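Local coordinates for protein muconate lactonizing enzyme (PDB 3I4K) that belongs to the enolase superfamily, pairing a capping N-terminal domain with a TIM-barrel-like C-terminal domain that holds a magnesium ion, at residues A[170-175]-A[182-187]; A[303-308]-A[329-334]; A[311-316]-A[358-363]. All blocks are in the same frame, centred on the assembly; numbering follows the deposited sequence.

Contact 1 (A[170-175]-A[182-187]); sequences LKMGAG and RRVAEL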
ATOM      1  N   LEU A 170       4.618  27.722  10.762  1.00 39.68           N
ATOM      2  CA  LEU A 170       4.661  28.405  12.055  1.00 40.00           C
ATOM      3  C   LEU A 170       3.803  27.722  13.122  1.00 40.52           C
ATOM      4  O   LEU A 170       2.572  27.686  13.015  1.00 38.10           O
ATOM      5  CB  LEU A 170       4.173  29.845  11.894  1.00 39.86           C
ATOM      6  CG  LEU A 170       4.914  30.715  10.881  1.00 43.92           C
ATOM      7  CD1 LEU A 170       4.124  31.975  10.590  1.00 42.56           C
ATOM      8  CD2 LEU A 170       6.278  31.047  11.435  1.00 45.12           C
ATOM      9  N   LYS A 171       4.447  27.189  14.155  1.00 40.07           N
ATOM     10  CA  LYS A 171       3.719  26.537  15.234  1.00 39.78           C
ATOM     11  C   LYS A 171       2.997  27.621  16.041  1.00 39.68           C
ATOM     12  O   LYS A 171       3.494  28.736  16.169  1.00 40.19           O
ATOM     13  CB  LYS A 171       4.688  25.747  16.129  1.00 40.18           C
ATOM     14  CG  LYS A 171       5.222  24.450  15.497  1.00 41.69           C
ATOM     15  CD  LYS A 171       6.390  23.852  16.289  1.00 42.89           C
ATOM     16  CE  LYS A 171       6.710  22.403  15.888  1.00 43.69           C
ATOM     17  NZ  LYS A 171       7.166  22.176  14.483  1.00 45.96           N
HETATM   18  N   MSE A 172       1.817  27.293  16.558  1.00 39.02           N
HETATM   19  CA  MSE A 172       1.015  28.220  17.352  1.00 40.83           C
HETATM   20  C   MSE A 172       0.389  27.440  18.497  1.00 39.77           C
HETATM   21  O   MSE A 172       0.614  26.243  18.634  1.00 40.05           O
HETATM   22  CB  MSE A 172      -0.129  28.808  16.526  1.00 40.83           C
HETATM   23  CG  MSE A 172       0.256  29.466  15.222  1.00 43.40           C
HETATM   24 SE   MSE A 172      -1.348  30.126  14.315  1.00 49.22          SE
HETATM   25  CE  MSE A 172      -1.738  31.653  15.462  1.00 47.25           C
ATOM     26  N   GLY A 173      -0.416  28.115  19.307  1.00 39.97           N
ATOM     27  CA  GLY A 173      -1.083  27.420  20.393  1.00 40.35           C
ATOM     28  C   GLY A 173      -0.666  27.808  21.790  1.00 41.27           C
ATOM     29  O   GLY A 173      -1.262  27.342  22.764  1.00 39.36           O
ATOM     30  N   ALA A 174       0.360  28.647  21.895  1.00 41.68           N
ATOM     31  CA  ALA A 174       0.840  29.095  23.198  1.00 43.00           C
ATOM     32  C   ALA A 174       0.225  30.442  23.548  1.00 43.41           C
ATOM     33  O   ALA A 174       0.212  31.369  22.729  1.00 43.04           O
ATOM     34  CB  ALA A 174       2.370  29.197  23.199  1.00 42.51           C
ATOM     35  N   GLY A 175      -0.303  30.536  24.760  1.00 42.87           N
ATOM     36  CA  GLY A 175      -0.885  31.784  25.212  1.00 44.01           C
ATOM     37  C   GLY A 175      -2.167  32.206  24.528  1.00 45.19           C
ATOM     38  O   GLY A 175      -2.820  31.416  23.843  1.00 45.51           O
ATOM     39  N   ARG A 182      -2.317  37.658  15.991  1.00 42.87           N
ATOM     40  CA  ARG A 182      -1.687  38.917  15.616  1.00 43.23           C
ATOM     41  C   ARG A 182      -0.231  38.668  15.226  1.00 41.02           C
ATOM     42  O   ARG A 182       0.249  39.178  14.217  1.00 41.42           O
ATOM     43  CB  ARG A 182      -1.766  39.892  16.796  1.00 46.32           C
ATOM     44  CG  ARG A 182      -1.969  41.356  16.417  1.00 51.28           C
ATOM     45  CD  ARG A 182      -3.170  41.931  17.169  1.00 53.24           C
ATOM     46  NE  ARG A 182      -3.120  41.593  18.592  1.00 53.99           N
ATOM     47  CZ  ARG A 182      -4.194  41.428  19.361  1.00 52.62           C
ATOM     48  NH1 ARG A 182      -5.409  41.574  18.846  1.00 49.52           N
ATOM     49  NH2 ARG A 182      -4.054  41.091  20.640  1.00 50.77           N
ATOM     50  N   ARG A 183       0.450  37.864  16.034  1.00 38.53           N
ATOM     51  CA  ARG A 183       1.844  37.506  15.819  1.00 38.41           C
ATOM     52  C   ARG A 183       2.053  36.910  14.430  1.00 41.03           C
ATOM     53  O   ARG A 183       2.941  37.336  13.684  1.00 40.74           O
ATOM     54  CB  ARG A 183       2.280  36.495  16.882  1.00 37.25           C
ATOM     55  CG  ARG A 183       3.710  36.015  16.760  1.00 40.06           C
ATOM     56  CD  ARG A 183       4.039  35.003  17.854  1.00 39.74           C
ATOM     57  NE  ARG A 183       3.290  33.754  17.716  1.00 41.58           N
ATOM     58  CZ  ARG A 183       3.736  32.678  17.070  1.00 41.04           C
ATOM     59  NH1 ARG A 183       4.936  32.693  16.497  1.00 38.93           N
ATOM     60  NH2 ARG A 183       2.990  31.578  17.007  1.00 36.37           N
ATOM     61  N   VAL A 184       1.225  35.925  14.087  1.00 41.78           N
ATOM     62  CA  VAL A 184       1.320  35.250  12.794  1.00 40.70           C
ATOM     63  C   VAL A 184       0.842  36.127  11.635  1.00 41.90           C
ATOM     64  O   VAL A 184       1.478  36.163  10.582  1.00 41.18           O
ATOM     65  CB  VAL A 184       0.516  33.919  12.807  1.00 39.17           C
ATOM     66  CG1 VAL A 184       0.475  33.314  11.416  1.00 39.26           C
ATOM     67  CG2 VAL A 184       1.165  32.938  13.779  1.00 40.78           C
ATOM     68  N   ALA A 185      -0.271  36.830  11.823  1.00 42.22           N
ATOM     69  CA  ALA A 185      -0.782  37.688  10.765  1.00 44.38           C
ATOM     70  C   ALA A 185       0.278  38.718  10.393  1.00 47.50           C
ATOM     71  O   ALA A 185       0.550  38.944   9.212  1.00 49.16           O
ATOM     72  CB  ALA A 185      -2.058  38.388  11.219  1.00 41.10           C
ATOM     73  N   GLU A 186       0.879  39.335  11.410  1.00 50.85           N
ATOM     74  CA  GLU A 186       1.906  40.354  11.203  1.00 53.42           C
ATOM     75  C   GLU A 186       3.128  39.781  10.510  1.00 53.24           C
ATOM     76  O   GLU A 186       3.732  40.426   9.655  1.00 54.79           O
ATOM     77  CB  GLU A 186       2.312  40.990  12.544  1.00 55.67           C
ATOM     78  CG  GLU A 186       1.322  42.041  13.058  1.00 60.71           C
ATOM     79  CD  GLU A 186       1.701  42.618  14.424  1.00 63.47           C
ATOM     80  OE1 GLU A 186       2.876  43.007  14.614  1.00 64.07           O
ATOM     81  OE2 GLU A 186       0.814  42.694  15.306  1.00 65.17           O
ATOM     82  N   LEU A 187       3.495  38.565  10.880  1.00 52.24           N
ATOM     83  CA  LEU A 187       4.642  37.928  10.263  1.00 51.82           C
ATOM     84  C   LEU A 187       4.328  37.629   8.804  1.00 53.17           C
ATOM     85  O   LEU A 187       5.222  37.637   7.955  1.00 52.00           O
ATOM     86  CB  LEU A 187       4.985  36.637  11.007  1.00 52.23           C
ATOM     87  CG  LEU A 187       6.051  35.734  10.394  1.00 51.23           C
ATOM     88  CD1 LEU A 187       6.626  34.849  11.479  1.00 55.20           C
ATOM     89  CD2 LEU A 187       5.447  34.896   9.279  1.00 52.19           C
TER
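The carbonyl O of Lys171 receives a hydrogen bond from Arg183 NH2 at 3.0 Å. The donor lies in the carbonyl plane, and the N-H...O angle is 154°. The oxygen sits at the edge of the guanidinium, only 9° out of its plane. The arginine chain runs straight from the backbone, with CG anti to N (chi1 179°), and bends at chi3 to bring NH2 to the end of the strand. The same NH2 also pairs with Asp180 in a salt bridge, and NH1 gives a hydrogen bond to Leu147 O. These three partners fix the rotation of the group.

Beside this polar end the contact is apolar. Leu170 and Leu187 reach toward each other tip to tip, and Leu170 CD1 and Leu187 CD2 come unusually close, at 3.5 Å. Leu170 CD1 also meets Val184 CG1 at 4.0 Å. Met172, a selenomethionine, slants across Val184. Its chain is bent at chi3, and Met172 CE lies 3.6 Å from Val184 CG2. That same CG2 methyl lies against one face of the Arg183 guanidinium, toward its rim.

Strand 167-171 and helix 177-189 are successive elements of a beta-alpha-beta unit of the barrel, completed by strand 196-200. Leu170, Val184 and Leu187 fill the layer between strand and helix, while Lys171 turns its CB away from the helix, and its side chain comes within about 7 Å of the magnesium ion. The chemistry thus divides in two: hydrocarbon packing joins helix to strand, and one charged group ties the helix to the strand's C-terminal end.

Contact 2 (A[303-308]-A[329-334]); sequences TSLEGP and ELFGPQ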
ATOM      1  N   THR A 303       7.184  15.276   9.561  1.00 37.78           N
ATOM      2  CA  THR A 303       8.183  14.829  10.521  1.00 38.89           C
ATOM      3  C   THR A 303       7.715  14.894  11.960  1.00 39.10           C
ATOM      4  O   THR A 303       6.912  15.752  12.334  1.00 38.60           O
ATOM      5  CB  THR A 303       9.474  15.675  10.404  1.00 37.17           C
ATOM      6  OG1 THR A 303      10.481  15.131  11.257  1.00 39.02           O
ATOM      7  CG2 THR A 303       9.214  17.121  10.797  1.00 35.33           C
ATOM      8  N   SER A 304       8.212  13.953  12.754  1.00 39.84           N
ATOM      9  CA  SER A 304       7.916  13.897  14.174  1.00 41.13           C
ATOM     10  C   SER A 304       9.201  14.400  14.829  1.00 41.84           C
ATOM     11  O   SER A 304       9.476  14.107  15.998  1.00 41.22           O
ATOM     12  CB  SER A 304       7.648  12.457  14.605  1.00 41.22           C
ATOM     13  OG  SER A 304       6.412  12.001  14.095  1.00 43.80           O
ATOM     14  N   LEU A 305       9.970  15.166  14.049  1.00 39.60           N
ATOM     15  CA  LEU A 305      11.262  15.698  14.470  1.00 41.23           C
ATOM     16  C   LEU A 305      12.203  14.526  14.708  1.00 41.09           C
ATOM     17  O   LEU A 305      12.822  14.407  15.771  1.00 39.85           O
ATOM     18  CB  LEU A 305      11.134  16.544  15.740  1.00 40.32           C
ATOM     19  CG  LEU A 305      10.932  18.055  15.581  1.00 42.18           C
ATOM     20  CD1 LEU A 305      10.647  18.449  14.131  1.00 42.21           C
ATOM     21  CD2 LEU A 305       9.793  18.475  16.497  1.00 42.89           C
ATOM     22  N   GLU A 306      12.288  13.653  13.708  1.00 41.59           N
ATOM     23  CA  GLU A 306      13.161  12.485  13.780  1.00 41.63           C
ATOM     24  C   GLU A 306      14.616  12.910  13.719  1.00 41.06           C
ATOM     25  O   GLU A 306      14.941  13.985  13.199  1.00 39.02           O
ATOM     26  CB  GLU A 306      12.920  11.527  12.602  1.00 41.35           C
ATOM     27  CG  GLU A 306      11.541  10.876  12.535  1.00 41.96           C
ATOM     28  CD  GLU A 306      10.488  11.770  11.908  1.00 40.39           C
ATOM     29  OE1 GLU A 306      10.833  12.881  11.452  1.00 40.94           O
ATOM     30  OE2 GLU A 306       9.315  11.353  11.868  1.00 41.71           O
ATOM     31  N   GLY A 307      15.484  12.058  14.253  1.00 41.59           N
ATOM     32  CA  GLY A 307      16.904  12.326  14.194  1.00 43.85           C
ATOM     33  C   GLY A 307      17.344  11.925  12.793  1.00 45.85           C
ATOM     34  O   GLY A 307      16.496  11.757  11.911  1.00 45.14           O
ATOM     35  N   PRO A 308      18.652  11.755  12.544  1.00 45.16           N
ATOM     36  CA  PRO A 308      19.129  11.370  11.210  1.00 44.86           C
ATOM     37  C   PRO A 308      18.599  10.027  10.718  1.00 43.17           C
ATOM     38  O   PRO A 308      18.252   9.889   9.549  1.00 45.06           O
ATOM     39  CB  PRO A 308      20.648  11.381  11.372  1.00 46.33           C
ATOM     40  CG  PRO A 308      20.832  11.036  12.832  1.00 47.84           C
ATOM     41  CD  PRO A 308      19.778  11.902  13.480  1.00 46.12           C
ATOM     42  N   GLU A 329       8.766  18.134   5.221  1.00 36.38           N
ATOM     43  CA  GLU A 329       9.270  19.025   6.266  1.00 37.32           C
ATOM     44  C   GLU A 329      10.293  18.180   7.018  1.00 37.69           C
ATOM     45  O   GLU A 329      10.402  18.247   8.241  1.00 40.13           O
ATOM     46  CB  GLU A 329       8.151  19.464   7.223  1.00 36.14           C
ATOM     47  CG  GLU A 329       7.286  18.325   7.739  1.00 37.70           C
ATOM     48  CD  GLU A 329       6.439  18.708   8.945  1.00 39.86           C
ATOM     49  OE1 GLU A 329       6.113  19.904   9.106  1.00 39.25           O
ATOM     50  OE2 GLU A 329       6.093  17.796   9.728  1.00 41.24           O
ATOM     51  N   LEU A 330      11.036  17.374   6.267  1.00 37.57           N
ATOM     52  CA  LEU A 330      12.036  16.482   6.849  1.00 38.37           C
ATOM     53  C   LEU A 330      13.351  17.220   7.090  1.00 39.83           C
ATOM     54  O   LEU A 330      14.350  16.982   6.409  1.00 37.17           O
ATOM     55  CB  LEU A 330      12.249  15.277   5.927  1.00 36.62           C
ATOM     56  CG  LEU A 330      11.035  14.352   5.805  1.00 34.95           C
ATOM     57  CD1 LEU A 330      11.311  13.264   4.782  1.00 33.94           C
ATOM     58  CD2 LEU A 330      10.721  13.729   7.161  1.00 32.09           C
ATOM     59  N   PHE A 331      13.320  18.112   8.082  1.00 40.76           N
ATOM     60  CA  PHE A 331      14.451  18.947   8.458  1.00 40.04           C
ATOM     61  C   PHE A 331      15.008  18.577   9.829  1.00 42.58           C
ATOM     62  O   PHE A 331      15.949  19.207  10.313  1.00 42.23           O
ATOM     63  CB  PHE A 331      14.001  20.403   8.483  1.00 40.56           C
ATOM     64  CG  PHE A 331      12.929  20.688   9.503  1.00 41.76           C
ATOM     65  CD1 PHE A 331      13.247  20.848  10.849  1.00 42.95           C
ATOM     66  CD2 PHE A 331      11.591  20.771   9.120  1.00 43.49           C
ATOM     67  CE1 PHE A 331      12.250  21.090  11.803  1.00 42.69           C
ATOM     68  CE2 PHE A 331      10.586  21.009  10.064  1.00 43.64           C
ATOM     69  CZ  PHE A 331      10.916  21.169  11.404  1.00 43.02           C
ATOM     70  N   GLY A 332      14.416  17.564  10.453  1.00 43.57           N
ATOM     71  CA  GLY A 332      14.850  17.127  11.770  1.00 44.32           C
ATOM     72  C   GLY A 332      16.340  17.285  12.033  1.00 46.05           C
ATOM     73  O   GLY A 332      16.733  18.032  12.938  1.00 43.52           O
ATOM     74  N   PRO A 333      17.195  16.595  11.252  1.00 46.40           N
ATOM     75  CA  PRO A 333      18.653  16.646  11.388  1.00 47.28           C
ATOM     76  C   PRO A 333      19.220  18.053  11.570  1.00 48.04           C
ATOM     77  O   PRO A 333      20.168  18.249  12.332  1.00 48.14           O
ATOM     78  CB  PRO A 333      19.137  15.982  10.102  1.00 47.51           C
ATOM     79  CG  PRO A 333      18.073  14.944   9.864  1.00 47.13           C
ATOM     80  CD  PRO A 333      16.809  15.733  10.119  1.00 45.81           C
ATOM     81  N   GLN A 334      18.635  19.027  10.878  1.00 48.51           N
ATOM     82  CA  GLN A 334      19.091  20.408  10.967  1.00 49.77           C
ATOM     83  C   GLN A 334      18.794  21.067  12.309  1.00 52.36           C
ATOM     84  O   GLN A 334      19.531  21.950  12.750  1.00 53.47           O
ATOM     85  CB  GLN A 334      18.467  21.247   9.854  1.00 49.37           C
ATOM     86  CG  GLN A 334      18.921  20.866   8.459  1.00 49.02           C
ATOM     87  CD  GLN A 334      18.529  21.903   7.425  1.00 50.84           C
ATOM     88  OE1 GLN A 334      17.344  22.196   7.231  1.00 51.58           O
ATOM     89  NE2 GLN A 334      19.527  22.472   6.755  1.00 50.38           N
TER
HETATM   90  O   HOH W   1      13.087  15.107   9.964  1.00 34.71           O
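The contact lies at the C-terminal end of the barrel strands, beside the magnesium site formed by Asp200, Glu226 and Asp251. Glu329 has its side chain about 6 Å from the metal, at nearest atoms, but it is not one of those three ligands. Glu329 OE2 accepts a nearly straight hydrogen bond from Thr303 N at 2.8 Å, with an N-H...O angle of 174°. The anti lone pair of OE2 is used. The other oxygen, OE1, forms a salt bridge with Lys169, so the carboxylate is held from two directions. Glu329 CG lies between its backbone N and carbonyl carbon (chi1 49°), and the chain then extends toward Thr303.

Thr303 fits between this carboxylate and Leu330, whose CD2 is 4.0 Å from Thr303 CB. A water accepts from Gly332 N at 2.8 Å and lies near Thr303 OG1, whose place in the model is less certain, so the bridge between the segments is tentative. Gly332 CA makes a CH...O contact with Glu306 O at 3.5 Å. Gly332 has no side chain, and its alpha carbon lies directly against this carbonyl. Leu305 CD1 touches the Phe331 ring obliquely, 3.9 Å from Phe331 CZ. At the far end Pro333 CG packs on Pro308 CA at 4.0 Å.

Glu306 turns back over its own segment, and its OE2 accepts from Ser304 N and bonds with Thr277. Gly307 is the N-cap of helix 308-320. Loops such as these, following the C-terminal ends of the barrel strands, carry the active-site face of a TIM barrel, as in other enolase-superfamily proteins.

Contact 3 (A[311-316]-A[358-363]); sequences TAASLQ and PGLGVD
A type II' beta turn from Pro358 to Gly361 lays its corner against helix 308-320, and the alpha carbons of Ala312 and Leu360 come within 5.6 Å. Gly359 takes the positive phi (53°) that this turn needs at its second position. Leu360 follows it and carries most of the packing. Its CG stands anti to the carbonyl carbon (chi1 -76°), which directs the branched end toward Ala313. Leu360 CD1 reaches the helix backbone itself, lying 3.4 Å from Ala313 CA and 3.8 Å from Ala313 CB. Nearer the root of the side chain, Leu360 CB meets Ala312 CB at 3.7 Å.

Helix 308-320 is the one that follows strand 298-301 in the barrel domain. Its small alanines let the turn come close. Helix 104-121 borders the same place: its Val112 touches Ala313, and its Asp116 accepts a hydrogen bond from Leu360 N. The turn is therefore wedged between a barrel helix and a helix of the N-terminal part of the chain.

Val362, just beyond the turn, adds its CG1 methyl to Ala312 CB at 4.1 Å. On the other flank Gln316 reaches across with a chain bent at chi2, and Gln316 CG comes 3.9 Å from Leu360 O. Gly359 also forms backbone hydrogen bonds with Val124 and Val126.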
ATOM      1  N   THR A 311      14.748  10.345   9.988  1.00 40.68           N
ATOM      2  CA  THR A 311      14.567  11.213   8.837  1.00 40.72           C
ATOM      3  C   THR A 311      14.953  10.489   7.548  1.00 42.07           C
ATOM      4  O   THR A 311      14.337  10.690   6.504  1.00 39.94           O
ATOM      5  CB  THR A 311      15.419  12.480   8.987  1.00 41.74           C
ATOM      6  OG1 THR A 311      14.983  13.213  10.144  1.00 42.61           O
ATOM      7  CG2 THR A 311      15.312  13.354   7.748  1.00 40.50           C
ATOM      8  N   ALA A 312      15.977   9.646   7.634  1.00 42.46           N
ATOM      9  CA  ALA A 312      16.448   8.890   6.481  1.00 43.14           C
ATOM     10  C   ALA A 312      15.425   7.816   6.107  1.00 43.34           C
ATOM     11  O   ALA A 312      15.244   7.491   4.934  1.00 42.37           O
ATOM     12  CB  ALA A 312      17.795   8.246   6.796  1.00 43.59           C
ATOM     13  N   ALA A 313      14.764   7.257   7.112  1.00 43.68           N
ATOM     14  CA  ALA A 313      13.762   6.236   6.851  1.00 44.00           C
ATOM     15  C   ALA A 313      12.601   6.903   6.123  1.00 43.40           C
ATOM     16  O   ALA A 313      12.030   6.331   5.194  1.00 42.93           O
ATOM     17  CB  ALA A 313      13.293   5.610   8.157  1.00 42.75           C
ATOM     18  N   SER A 314      12.272   8.128   6.528  1.00 42.92           N
ATOM     19  CA  SER A 314      11.177   8.855   5.893  1.00 42.66           C
ATOM     20  C   SER A 314      11.526   9.368   4.497  1.00 42.74           C
ATOM     21  O   SER A 314      10.639   9.534   3.657  1.00 44.85           O
ATOM     22  CB  SER A 314      10.710  10.014   6.782  1.00 39.95           C
ATOM     23  OG  SER A 314       9.982   9.523   7.901  1.00 38.10           O
ATOM     24  N   LEU A 315      12.805   9.629   4.242  1.00 41.91           N
ATOM     25  CA  LEU A 315      13.213  10.104   2.923  1.00 40.92           C
ATOM     26  C   LEU A 315      13.193   8.937   1.926  1.00 39.98           C
ATOM     27  O   LEU A 315      12.915   9.121   0.737  1.00 39.37           O
ATOM     28  CB  LEU A 315      14.606  10.742   2.984  1.00 40.50           C
ATOM     29  CG  LEU A 315      14.686  12.141   3.606  1.00 41.67           C
ATOM     30  CD1 LEU A 315      16.135  12.495   3.874  1.00 42.05           C
ATOM     31  CD2 LEU A 315      14.055  13.173   2.676  1.00 38.68           C
ATOM     32  N   GLN A 316      13.485   7.736   2.416  1.00 38.62           N
ATOM     33  CA  GLN A 316      13.464   6.555   1.562  1.00 39.10           C
ATOM     34  C   GLN A 316      12.006   6.322   1.174  1.00 39.18           C
ATOM     35  O   GLN A 316      11.705   5.896   0.055  1.00 38.27           O
ATOM     36  CB  GLN A 316      14.001   5.338   2.317  1.00 39.32           C
ATOM     37  CG  GLN A 316      15.484   5.435   2.682  1.00 42.00           C
ATOM     38  CD  GLN A 316      16.418   5.189   1.498  1.00 42.92           C
ATOM     39  OE1 GLN A 316      17.580   5.602   1.517  1.00 46.93           O
ATOM     40  NE2 GLN A 316      15.921   4.504   0.477  1.00 40.39           N
ATOM     41  N   PRO A 358      23.325   1.684   0.729  1.00 52.33           N
ATOM     42  CA  PRO A 358      22.569   0.599   1.360  1.00 51.83           C
ATOM     43  C   PRO A 358      21.773   1.051   2.582  1.00 51.63           C
ATOM     44  O   PRO A 358      22.031   2.120   3.141  1.00 49.09           O
ATOM     45  CB  PRO A 358      23.661  -0.406   1.718  1.00 52.02           C
ATOM     46  CG  PRO A 358      24.824   0.483   2.032  1.00 51.21           C
ATOM     47  CD  PRO A 358      24.773   1.475   0.894  1.00 51.71           C
ATOM     48  N   GLY A 359      20.814   0.224   2.995  1.00 51.79           N
ATOM     49  CA  GLY A 359      19.997   0.553   4.151  1.00 52.95           C
ATOM     50  C   GLY A 359      19.369   1.925   4.018  1.00 53.62           C
ATOM     51  O   GLY A 359      18.936   2.299   2.927  1.00 52.84           O
ATOM     52  N   LEU A 360      19.323   2.684   5.113  1.00 54.04           N
ATOM     53  CA  LEU A 360      18.739   4.021   5.065  1.00 54.85           C
ATOM     54  C   LEU A 360      19.602   4.968   4.243  1.00 54.89           C
ATOM     55  O   LEU A 360      19.170   6.067   3.895  1.00 55.66           O
ATOM     56  CB  LEU A 360      18.562   4.603   6.473  1.00 55.61           C
ATOM     57  CG  LEU A 360      17.423   4.131   7.384  1.00 56.22           C
ATOM     58  CD1 LEU A 360      16.191   3.810   6.555  1.00 55.05           C
ATOM     59  CD2 LEU A 360      17.855   2.921   8.159  1.00 57.15           C
ATOM     60  N   GLY A 361      20.820   4.536   3.929  1.00 55.28           N
ATOM     61  CA  GLY A 361      21.726   5.371   3.158  1.00 53.95           C
ATOM     62  C   GLY A 361      22.583   6.200   4.094  1.00 54.41           C
ATOM     63  O   GLY A 361      23.218   7.180   3.693  1.00 54.53           O
ATOM     64  N   VAL A 362      22.595   5.809   5.361  1.00 54.54           N
ATOM     65  CA  VAL A 362      23.378   6.521   6.352  1.00 55.63           C
ATOM     66  C   VAL A 362      23.718   5.580   7.505  1.00 55.98           C
ATOM     67  O   VAL A 362      22.873   4.810   7.962  1.00 54.91           O
ATOM     68  CB  VAL A 362      22.611   7.762   6.852  1.00 55.50           C
ATOM     69  CG1 VAL A 362      21.605   7.381   7.924  1.00 55.69           C
ATOM     70  CG2 VAL A 362      23.589   8.797   7.330  1.00 58.72           C
ATOM     71  N   ASP A 363      24.968   5.630   7.961  1.00 57.40           N
ATOM     72  CA  ASP A 363      25.421   4.758   9.041  1.00 57.50           C
ATOM     73  C   ASP A 363      25.521   5.502  10.361  1.00 57.43           C
ATOM     74  O   ASP A 363      25.749   6.705  10.383  1.00 56.72           O
ATOM     75  CB  ASP A 363      26.783   4.159   8.694  1.00 57.97           C
ATOM     76  CG  ASP A 363      27.010   4.059   7.201  1.00 57.85           C
ATOM     77  OD1 ASP A 363      27.389   5.080   6.587  1.00 57.41           O
ATOM     78  OD2 ASP A 363      26.794   2.965   6.643  1.00 59.52           O
TER

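All three contacts are buried, and all belong to the barrel domain. Contact 1 joins a strand to the next helix and lies at the chain's periphery, its centre about 22 Å from the chain centre. Contact 2 is the most central and the most polar, with a carboxylate joining its segments, and perhaps a water, near the magnesium ion. Contact 3 is largely apolar, on the outer side of a barrel helix. Contacts 2 and 3 share helix 308-320: contact 2 holds its start and contact 3 its next turns, and Leu330 packs on Leu315 between them. Contacts 1 and 3 lie on opposite sides of the chain centre.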